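Local coordinates for ABC transporter substrate-binding protein-branched chain amino acid transport (Streptococcus pneumoniae, PDB 4GNR) that binds isoleucine and probably delivers branched-chain amino acids to an ABC transporter for uptake into the cell, at residues 147-152 and 183-188; 176-181 and 206-211; 187-192 and 217-222. One frame throughout, in Å; residues are numbered along the deposited sequence. Where two conformers were deposited one is given.

Contact 1 (147-152 and 183-188); sequences VLYTDN and TDFQAA
The phenol end of Tyr149 carries this contact, reaching Phe185 and Ala188 with its oxygen and the adjoining ring carbons. Two kinds of interaction cross between the segments. The first is the approach of the hydroxyl to hydrocarbon: OH of Tyr149 lies 3.3 Å from CD1 of Phe185, in the plane of that ring and at its edge, and the same oxygen is 3.4 Å from CB of Ala188. No hydrogen bond crosses between the segments.

The second kind is apolar packing. Tyr149 CZ stands 3.8 Å from Ala188 CB, and the Tyr149 and Phe185 side chains run at a slant to each other. The CB bond of Tyr149 already points at segment 183-188, and a chi1 of -170°, with CG opposite the backbone N, carries the ring on toward the start of helix 186-193. Strand 145-151 and this helix belong to the alpha/beta lobe of a periplasmic-binding-protein fold, in which helices cover a largely parallel sheet; Ile212 of helix 206-218 touches both aromatic residues, and Phe178 meets Tyr149 edge-to-face.

The helix start has polar bonds of its own. Asp184 OD1 accepts from Gln186 N at 3.0 Å with an N-H...O angle of 162°, an Asx turn spanning Phe185, which occupies the N-cap position. Gln215 of helix 206-218 also ties down this turn, its OE1 accepting from Phe185 N and its NE2 donating to Thr183 O.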
loop_
_atom_site.group_PDB
_atom_site.type_symbol
_atom_site.label_atom_id
_atom_site.label_comp_id
_atom_site.label_asym_id
_atom_site.label_seq_id
_atom_site.Cartn_x
_atom_site.Cartn_y
_atom_site.Cartn_z
ATOM N N VAL A 147 -2.504 -23.057 -6.089
ATOM C CA VAL A 147 -3.865 -22.644 -6.042
ATOM C C VAL A 147 -3.826 -21.084 -6.126
ATOM O O VAL A 147 -3.026 -20.453 -5.480
ATOM C CB VAL A 147 -4.594 -23.012 -4.739
ATOM C CG1 VAL A 147 -5.955 -22.348 -4.644
ATOM C CG2 VAL A 147 -4.717 -24.523 -4.601
ATOM N N LEU A 148 -4.702 -20.494 -6.929
ATOM C CA LEU A 148 -4.861 -19.030 -7.072
ATOM C C LEU A 148 -6.271 -18.742 -6.501
ATOM O O LEU A 148 -7.263 -19.332 -6.978
ATOM C CB LEU A 148 -4.702 -18.579 -8.517
ATOM C CG LEU A 148 -4.782 -17.076 -8.796
ATOM C CD1 LEU A 148 -3.763 -16.271 -7.961
ATOM C CD2 LEU A 148 -4.597 -16.814 -10.293
ATOM N N TYR A 149 -6.354 -17.837 -5.517
ATOM C CA TYR A 149 -7.629 -17.542 -4.792
ATOM C C TYR A 149 -7.706 -16.034 -4.693
ATOM O O TYR A 149 -6.980 -15.428 -3.927
ATOM C CB TYR A 149 -7.577 -18.294 -3.466
ATOM C CG TYR A 149 -8.855 -18.336 -2.647
ATOM C CD1 TYR A 149 -10.090 -18.448 -3.238
ATOM C CD2 TYR A 149 -8.791 -18.474 -1.280
ATOM C CE1 TYR A 149 -11.261 -18.593 -2.451
ATOM C CE2 TYR A 149 -9.937 -18.627 -0.500
ATOM C CZ TYR A 149 -11.164 -18.688 -1.089
ATOM O OH TYR A 149 -12.303 -18.857 -0.334
ATOM N N THR A 150 -8.633 -15.448 -5.436
ATOM C CA THR A 150 -8.651 -14.002 -5.623
ATOM C C THR A 150 -9.943 -13.281 -5.294
ATOM O O THR A 150 -11.040 -13.826 -5.483
ATOM C CB THR A 150 -8.373 -13.762 -7.183
ATOM O OG1 THR A 150 -7.188 -14.451 -7.591
ATOM C CG2 THR A 150 -8.263 -12.313 -7.572
ATOM N N ASP A 151 -9.796 -12.038 -4.815
ATOM C CA ASP A 151 -10.945 -11.156 -4.505
ATOM C C ASP A 151 -11.485 -10.720 -5.859
ATOM O O ASP A 151 -10.961 -9.803 -6.492
ATOM C CB ASP A 151 -10.493 -9.941 -3.683
ATOM C CG ASP A 151 -11.628 -8.982 -3.326
ATOM O OD1 ASP A 151 -12.787 -9.193 -3.786
ATOM O OD2 ASP A 151 -11.307 -8.001 -2.572
ATOM N N ASN A 152 -12.618 -11.310 -6.243
ATOM C CA ASN A 152 -13.237 -11.046 -7.547
ATOM C C ASN A 152 -13.995 -9.722 -7.585
ATOM O O ASN A 152 -14.535 -9.335 -8.621
ATOM C CB ASN A 152 -14.203 -12.177 -7.927
ATOM C CG ASN A 152 -14.486 -12.222 -9.420
ATOM O OD1 ASN A 152 -13.554 -12.249 -10.238
ATOM N ND2 ASN A 152 -15.760 -12.316 -9.783
ATOM N N THR A 183 -16.860 -13.539 4.942
ATOM C CA THR A 183 -16.234 -13.979 6.192
ATOM C C THR A 183 -16.154 -15.529 6.279
ATOM O O THR A 183 -15.524 -16.069 7.166
ATOM C CB THR A 183 -16.914 -13.409 7.427
ATOM O OG1 THR A 183 -18.204 -13.994 7.508
ATOM C CG2 THR A 183 -16.992 -11.864 7.384
ATOM N N ASP A 184 -16.778 -16.226 5.327
ATOM C CA ASP A 184 -16.843 -17.718 5.251
ATOM C C ASP A 184 -16.160 -18.167 3.965
ATOM O O ASP A 184 -16.608 -17.801 2.876
ATOM C CB ASP A 184 -18.322 -18.164 5.283
ATOM C CG ASP A 184 -18.542 -19.680 5.139
ATOM O OD1 ASP A 184 -17.652 -20.439 4.747
ATOM O OD2 ASP A 184 -19.688 -20.124 5.391
ATOM N N PHE A 185 -15.087 -18.951 4.098
ATOM C CA PHE A 185 -14.295 -19.456 2.953
ATOM C C PHE A 185 -14.236 -20.992 2.946
ATOM O O PHE A 185 -13.416 -21.594 2.270
ATOM C CB PHE A 185 -12.875 -18.844 3.034
ATOM C CG PHE A 185 -12.909 -17.326 3.124
ATOM C CD1 PHE A 185 -12.973 -16.539 1.989
ATOM C CD2 PHE A 185 -12.927 -16.686 4.365
ATOM C CE1 PHE A 185 -13.062 -15.139 2.110
ATOM C CE2 PHE A 185 -13.013 -15.304 4.471
ATOM C CZ PHE A 185 -13.084 -14.549 3.344
ATOM N N GLN A 186 -15.141 -21.603 3.687
ATOM C CA GLN A 186 -15.119 -23.051 3.885
ATOM C C GLN A 186 -15.229 -23.912 2.651
ATOM O O GLN A 186 -14.462 -24.857 2.462
ATOM C CB GLN A 186 -16.204 -23.440 4.910
ATOM C CG GLN A 186 -15.981 -22.861 6.285
ATOM C CD GLN A 186 -14.783 -23.479 6.963
ATOM O OE1 GLN A 186 -14.800 -24.663 7.284
ATOM N NE2 GLN A 186 -13.777 -22.678 7.254
ATOM N N ALA A 187 -16.181 -23.601 1.794
ATOM C CA ALA A 187 -16.391 -24.432 0.598
ATOM C C ALA A 187 -15.183 -24.469 -0.304
ATOM O O ALA A 187 -14.767 -25.542 -0.768
ATOM C CB ALA A 187 -17.629 -23.966 -0.175
ATOM N N ALA A 188 -14.635 -23.302 -0.598
ATOM C CA ALA A 188 -13.468 -23.240 -1.470
ATOM C C ALA A 188 -12.274 -23.940 -0.856
ATOM O O ALA A 188 -11.551 -24.668 -1.527
ATOM C CB ALA A 188 -13.126 -21.800 -1.822
#

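Contact 2 (176-181 and 206-211)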
loop_
_atom_site.group_PDB
_atom_site.type_symbol
_atom_site.label_atom_id
_atom_site.label_comp_id
_atom_site.label_asym_id
_atom_site.label_seq_id
_atom_site.Cartn_x
_atom_site.Cartn_y
_atom_site.Cartn_z
ATOM N N GLU A 176 -9.836 -20.332 -7.835
ATOM C CA GLU A 176 -11.054 -20.029 -7.016
ATOM C C GLU A 176 -11.214 -18.555 -6.611
ATOM O O GLU A 176 -10.249 -17.772 -6.615
ATOM C CB GLU A 176 -11.073 -20.904 -5.759
ATOM C CG GLU A 176 -11.015 -22.402 -6.029
ATOM C CD GLU A 176 -12.251 -22.968 -6.717
ATOM O OE1 GLU A 176 -13.384 -22.495 -6.468
ATOM O OE2 GLU A 176 -12.102 -23.970 -7.441
ATOM N N THR A 177 -12.437 -18.212 -6.217
ATOM C CA THR A 177 -12.750 -16.828 -5.851
ATOM C C THR A 177 -13.474 -16.588 -4.560
ATOM O O THR A 177 -14.096 -17.513 -3.985
ATOM C CB THR A 177 -13.683 -16.147 -6.931
ATOM O OG1 THR A 177 -14.935 -16.846 -7.027
ATOM C CG2 THR A 177 -13.006 -16.108 -8.285
ATOM N N PHE A 178 -13.319 -15.336 -4.090
ATOM C CA PHE A 178 -14.058 -14.901 -2.908
ATOM C C PHE A 178 -14.352 -13.417 -3.243
ATOM O O PHE A 178 -13.918 -12.894 -4.280
ATOM C CB PHE A 178 -13.325 -15.005 -1.590
ATOM C CG PHE A 178 -12.032 -14.221 -1.555
ATOM C CD1 PHE A 178 -11.970 -12.921 -1.044
ATOM C CD2 PHE A 178 -10.860 -14.803 -2.027
ATOM C CE1 PHE A 178 -10.784 -12.237 -1.040
ATOM C CE2 PHE A 178 -9.667 -14.115 -1.998
ATOM C CZ PHE A 178 -9.629 -12.834 -1.505
ATOM N N VAL A 179 -15.109 -12.725 -2.405
ATOM C CA VAL A 179 -15.333 -11.282 -2.641
ATOM C C VAL A 179 -15.145 -10.502 -1.328
ATOM O O VAL A 179 -15.389 -11.040 -0.245
ATOM C CB VAL A 179 -16.685 -10.934 -3.260
ATOM C CG1 VAL A 179 -16.830 -11.590 -4.621
ATOM C CG2 VAL A 179 -17.789 -11.336 -2.350
ATOM N N ALA A 180 -14.703 -9.252 -1.446
ATOM C CA ALA A 180 -14.531 -8.412 -0.266
ATOM C C ALA A 180 -15.848 -8.410 0.514
ATOM O O ALA A 180 -16.939 -8.307 -0.049
ATOM C CB ALA A 180 -14.116 -7.009 -0.628
ATOM N N GLY A 181 -15.709 -8.537 1.821
ATOM C CA GLY A 181 -16.842 -8.573 2.742
ATOM C C GLY A 181 -17.157 -9.982 3.220
ATOM O O GLY A 181 -17.795 -10.171 4.273
ATOM N N TYR A 206 -6.578 -7.283 3.704
ATOM C CA TYR A 206 -6.370 -7.967 4.961
ATOM C C TYR A 206 -7.592 -8.591 5.592
ATOM O O TYR A 206 -7.467 -9.637 6.227
ATOM C CB TYR A 206 -5.657 -7.059 5.999
ATOM C CG TYR A 206 -6.503 -5.888 6.479
ATOM C CD1 TYR A 206 -7.353 -6.001 7.566
ATOM C CD2 TYR A 206 -6.458 -4.665 5.856
ATOM C CE1 TYR A 206 -8.128 -4.936 8.019
ATOM C CE2 TYR A 206 -7.231 -3.599 6.295
ATOM C CZ TYR A 206 -8.068 -3.738 7.367
ATOM O OH TYR A 206 -8.779 -2.632 7.783
ATOM N N ASN A 207 -8.757 -7.969 5.473
ATOM C CA ASN A 207 -9.947 -8.526 6.128
ATOM C C ASN A 207 -10.260 -9.904 5.635
ATOM O O ASN A 207 -10.638 -10.777 6.404
ATOM C CB ASN A 207 -11.149 -7.588 6.091
ATOM C CG ASN A 207 -11.178 -6.646 7.285
ATOM O OD1 ASN A 207 -11.000 -7.087 8.423
ATOM N ND2 ASN A 207 -11.464 -5.379 7.048
ATOM N N GLU A 208 -10.155 -10.098 4.325
ATOM C CA GLU A 208 -10.408 -11.394 3.730
ATOM C C GLU A 208 -9.178 -12.314 3.830
ATOM O O GLU A 208 -9.294 -13.477 4.232
ATOM C CB GLU A 208 -10.857 -11.274 2.278
ATOM C CG GLU A 208 -12.203 -10.578 2.091
ATOM C CD GLU A 208 -12.183 -9.088 2.454
ATOM O OE1 GLU A 208 -11.254 -8.376 2.036
ATOM O OE2 GLU A 208 -13.163 -8.649 3.115
ATOM N N ALA A 209 -8.007 -11.803 3.446
ATOM C CA ALA A 209 -6.828 -12.636 3.471
ATOM C C ALA A 209 -6.535 -13.202 4.856
ATOM O O ALA A 209 -6.156 -14.365 4.962
ATOM C CB ALA A 209 -5.628 -11.871 2.920
ATOM N N GLY A 210 -6.686 -12.398 5.893
ATOM C CA GLY A 210 -6.411 -12.904 7.233
ATOM C C GLY A 210 -7.382 -14.011 7.633
ATOM O O GLY A 210 -7.001 -15.016 8.247
ATOM N N LYS A 211 -8.662 -13.826 7.309
ATOM C CA LYS A 211 -9.685 -14.865 7.591
ATOM C C LYS A 211 -9.409 -16.138 6.775
ATOM O O LYS A 211 -9.616 -17.248 7.253
ATOM C CB LYS A 211 -11.082 -14.319 7.330
ATOM C CG LYS A 211 -11.500 -13.221 8.299
ATOM C CD LYS A 211 -12.897 -12.702 7.998
ATOM C CE LYS A 211 -13.328 -11.523 8.874
ATOM N NZ LYS A 211 -12.539 -10.287 8.575
#
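Phe178, at the end of strand 171-178, meets Glu208 in the first turn of helix 206-218, where an edge strand of the sheet runs out beside a helix of the same alpha/beta lobe. This lobe is one of the two expected of a periplasmic binding protein. The side chain of Glu208 lies about 10 Å from the bound isoleucine, so this residue is near the ligand but not in contact with it.

The Phe178 ring packs against the aliphatic part of the glutamate: CE1 is 3.5 Å from Glu208 CB and 3.8 Å from Glu208 CG. With Phe178 CG between the backbone N and the carbonyl carbon (chi1 58°), the ring is brought over to the helix. Its plane and that of the carboxylate differ by 21°, although the two side chains as a whole pass each other at a slant.

At Val179 the side chain turns from the helix, while its carbonyl O approaches Glu208 CG at 4.0 Å. Ala180 then passes close to the acid group, its CA 3.7 Å from Glu208 OE2 and its CB 4.1 Å from Glu208 OE1. The glutamate chain bends at chi2 (68°), which folds the carboxylate back over this turn.

Gly181 closes the contact with its backbone amide. Its positive phi suits a residue lacking CB, since a CB here would be pressed against the carbonyl O of Ala180. Gly181 N donates to Glu208 OE2 at 2.9 Å; the bond is nearly straight, but the amide arrives from above the carboxylate plane.

Contact 3 (187-192 and 217-222)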
loop_
_atom_site.group_PDB
_atom_site.type_symbol
_atom_site.label_atom_id
_atom_site.label_comp_id
_atom_site.label_asym_id
_atom_site.label_seq_id
_atom_site.Cartn_x
_atom_site.Cartn_y
_atom_site.Cartn_z
ATOM N N ALA A 187 -16.181 -23.601 1.794
ATOM C CA ALA A 187 -16.391 -24.432 0.598
ATOM C C ALA A 187 -15.183 -24.469 -0.304
ATOM O O ALA A 187 -14.767 -25.542 -0.768
ATOM C CB ALA A 187 -17.629 -23.966 -0.175
ATOM N N ALA A 188 -14.635 -23.302 -0.598
ATOM C CA ALA A 188 -13.468 -23.240 -1.470
ATOM C C ALA A 188 -12.274 -23.940 -0.856
ATOM O O ALA A 188 -11.551 -24.668 -1.527
ATOM C CB ALA A 188 -13.126 -21.800 -1.822
ATOM N N LEU A 189 -12.028 -23.665 0.423
ATOM C CA LEU A 189 -10.889 -24.263 1.099
ATOM C C LEU A 189 -11.012 -25.795 1.144
ATOM O O LEU A 189 -10.037 -26.512 0.944
ATOM C CB LEU A 189 -10.697 -23.626 2.476
ATOM C CG LEU A 189 -10.202 -22.182 2.468
ATOM C CD1 LEU A 189 -10.272 -21.609 3.869
ATOM C CD2 LEU A 189 -8.767 -22.108 1.927
ATOM N N THR A 190 -12.219 -26.279 1.412
ATOM C CA THR A 190 -12.460 -27.737 1.446
ATOM C C THR A 190 -12.117 -28.345 0.087
ATOM O O THR A 190 -11.526 -29.409 -0.007
ATOM C CB THR A 190 -13.886 -28.064 1.847
ATOM O OG1 THR A 190 -14.071 -27.603 3.190
ATOM C CG2 THR A 190 -14.173 -29.564 1.773
ATOM N N LYS A 191 -12.539 -27.654 -0.967
ATOM C CA LYS A 191 -12.267 -28.068 -2.354
ATOM C C LYS A 191 -10.755 -28.113 -2.678
ATOM O O LYS A 191 -10.315 -28.952 -3.474
ATOM C CB LYS A 191 -12.979 -27.158 -3.344
ATOM C CG LYS A 191 -12.699 -27.554 -4.773
ATOM C CD LYS A 191 -13.375 -26.645 -5.744
ATOM C CE LYS A 191 -13.093 -27.087 -7.154
ATOM N NZ LYS A 191 -13.773 -26.188 -8.090
ATOM N N MET A 192 -10.001 -27.144 -2.142
ATOM C CA MET A 192 -8.535 -27.073 -2.320
ATOM C C MET A 192 -7.730 -28.128 -1.581
ATOM O O MET A 192 -6.781 -28.661 -2.114
ATOM C CB MET A 192 -7.998 -25.725 -1.812
ATOM C CG MET A 192 -8.524 -24.575 -2.559
ATOM S SD MET A 192 -8.097 -23.074 -1.715
ATOM C CE MET A 192 -9.116 -22.033 -2.738
ATOM N N ARG A 217 -5.526 -22.737 7.705
ATOM C CA ARG A 217 -4.692 -23.379 8.723
ATOM C C ARG A 217 -5.575 -24.186 9.679
ATOM O O ARG A 217 -5.217 -25.291 10.095
ATOM C CB ARG A 217 -3.894 -22.290 9.426
ATOM C CG ARG A 217 -2.944 -21.507 8.499
ATOM C CD ARG A 217 -1.661 -22.259 8.256
ATOM N NE ARG A 217 -0.716 -21.516 7.383
ATOM C CZ ARG A 217 -0.507 -21.708 6.074
ATOM N NH1 ARG A 217 -1.190 -22.610 5.393
ATOM N NH2 ARG A 217 0.430 -21.013 5.457
ATOM N N GLY A 218 -6.752 -23.647 10.000
ATOM C CA GLY A 218 -7.681 -24.339 10.902
ATOM C C GLY A 218 -8.111 -25.697 10.366
ATOM O O GLY A 218 -8.347 -26.634 11.131
ATOM N N MET A 219 -8.253 -25.815 9.056
ATOM C CA MET A 219 -8.641 -27.096 8.484
ATOM C C MET A 219 -7.447 -27.953 8.041
ATOM O O MET A 219 -7.611 -28.951 7.336
ATOM C CB MET A 219 -9.701 -27.001 7.406
ATOM C CG MET A 219 -9.224 -26.360 6.166
ATOM S SD MET A 219 -10.442 -26.462 4.811
ATOM C CE MET A 219 -11.751 -25.458 5.478
ATOM N N GLY A 220 -6.250 -27.592 8.479
ATOM C CA GLY A 220 -5.084 -28.421 8.171
ATOM C C GLY A 220 -4.269 -28.158 6.945
ATOM O O GLY A 220 -3.458 -28.995 6.558
ATOM N N ILE A 221 -4.534 -27.036 6.295
ATOM C CA ILE A 221 -3.740 -26.644 5.123
ATOM C C ILE A 221 -2.561 -25.855 5.686
ATOM O O ILE A 221 -2.741 -24.777 6.252
ATOM C CB ILE A 221 -4.526 -25.784 4.175
ATOM C CG1 ILE A 221 -5.697 -26.575 3.590
ATOM C CG2 ILE A 221 -3.617 -25.273 3.048
ATOM C CD1 ILE A 221 -6.674 -25.720 2.808
ATOM N N ASP A 222 -1.365 -26.419 5.509
ATOM C CA ASP A 222 -0.107 -25.848 6.027
ATOM C C ASP A 222 0.839 -25.242 5.013
ATOM O O ASP A 222 1.801 -24.562 5.383
ATOM C CB ASP A 222 0.651 -26.949 6.785
ATOM C CG ASP A 222 -0.083 -27.407 7.991
ATOM O OD1 ASP A 222 -0.867 -26.593 8.514
ATOM O OD2 ASP A 222 0.134 -28.560 8.417
#
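A Schellman motif ends helix 206-218, and the turn it produces packs against the side of helix 186-193. Gly220, with positive phi, is the C-prime residue: its N bonds to Arg217 O at 3.0 Å, and Ile221 N bonds back to Ala216 O. Met219 and Ile221, before and after the glycine in sequence, both point their CB atoms toward the neighbouring helix of the same alpha/beta lobe.

Met219 reaches Leu189 and Thr190. Its CG lies between the backbone N and the carbonyl carbon (chi1 69°), and the chain, extended at chi2, bends at chi3 (65°), laying the thioether against the helix. The methyl CE rests 3.7 Å from Leu189 CB; the sulfur, SD, stands 3.8 Å from Thr190 N. Met219 crosses the Thr190 side chain at roughly a right angle, with CE 3.9 Å from Thr190 OG1. That hydroxyl is engaged within its own helix, hydrogen-bonded to Gln186 O.

Ile221 adds a second, looser touch. Its terminal methyl CD1 lies 3.9 Å from Leu189 O and 4.3 Å from Leu189 CD2. Leu189 therefore meets both residues, Met219 at CB and Ile221 at its carbonyl O and, more loosely, at CD2, while it also packs on Gln215 and Ala216 of helix 206-218.

Arg217 braces the turn: NH1 donates to Ile221 O at 2.8 Å, with that oxygen near the guanidinium plane, and also bonds Lys223 O, while NH2 binds Ser246 O. No hydrogen bond joins the two segments, so their contact is van der Waals packing, chiefly of thioether and aliphatic groups; Lys193, just beyond segment 187-192, bonds to Met219 O and adds a polar tie.

All three contacts lie in one lobe and on the same side of the chain's centre. Contact 1 is buried and joins the sheet to helix 186-193; contacts 2 and 3 are partly buried and both use helix 206-218, near its start and at its end respectively. Contacts 1 and 3 share Ala187 and Ala188, and Met192 packs against Val147 and Tyr149. Contacts 1 and 2 meet through neighbouring strands, while a Glu176–Lys191 salt bridge links the segments of contacts 2 and 3. Their chemistry differs accordingly: contact 1 sets a tyrosine hydroxyl and ring against hydrocarbon, contact 3 is aliphatic and thioether, and contact 2 alone has a hydrogen bond between its segments.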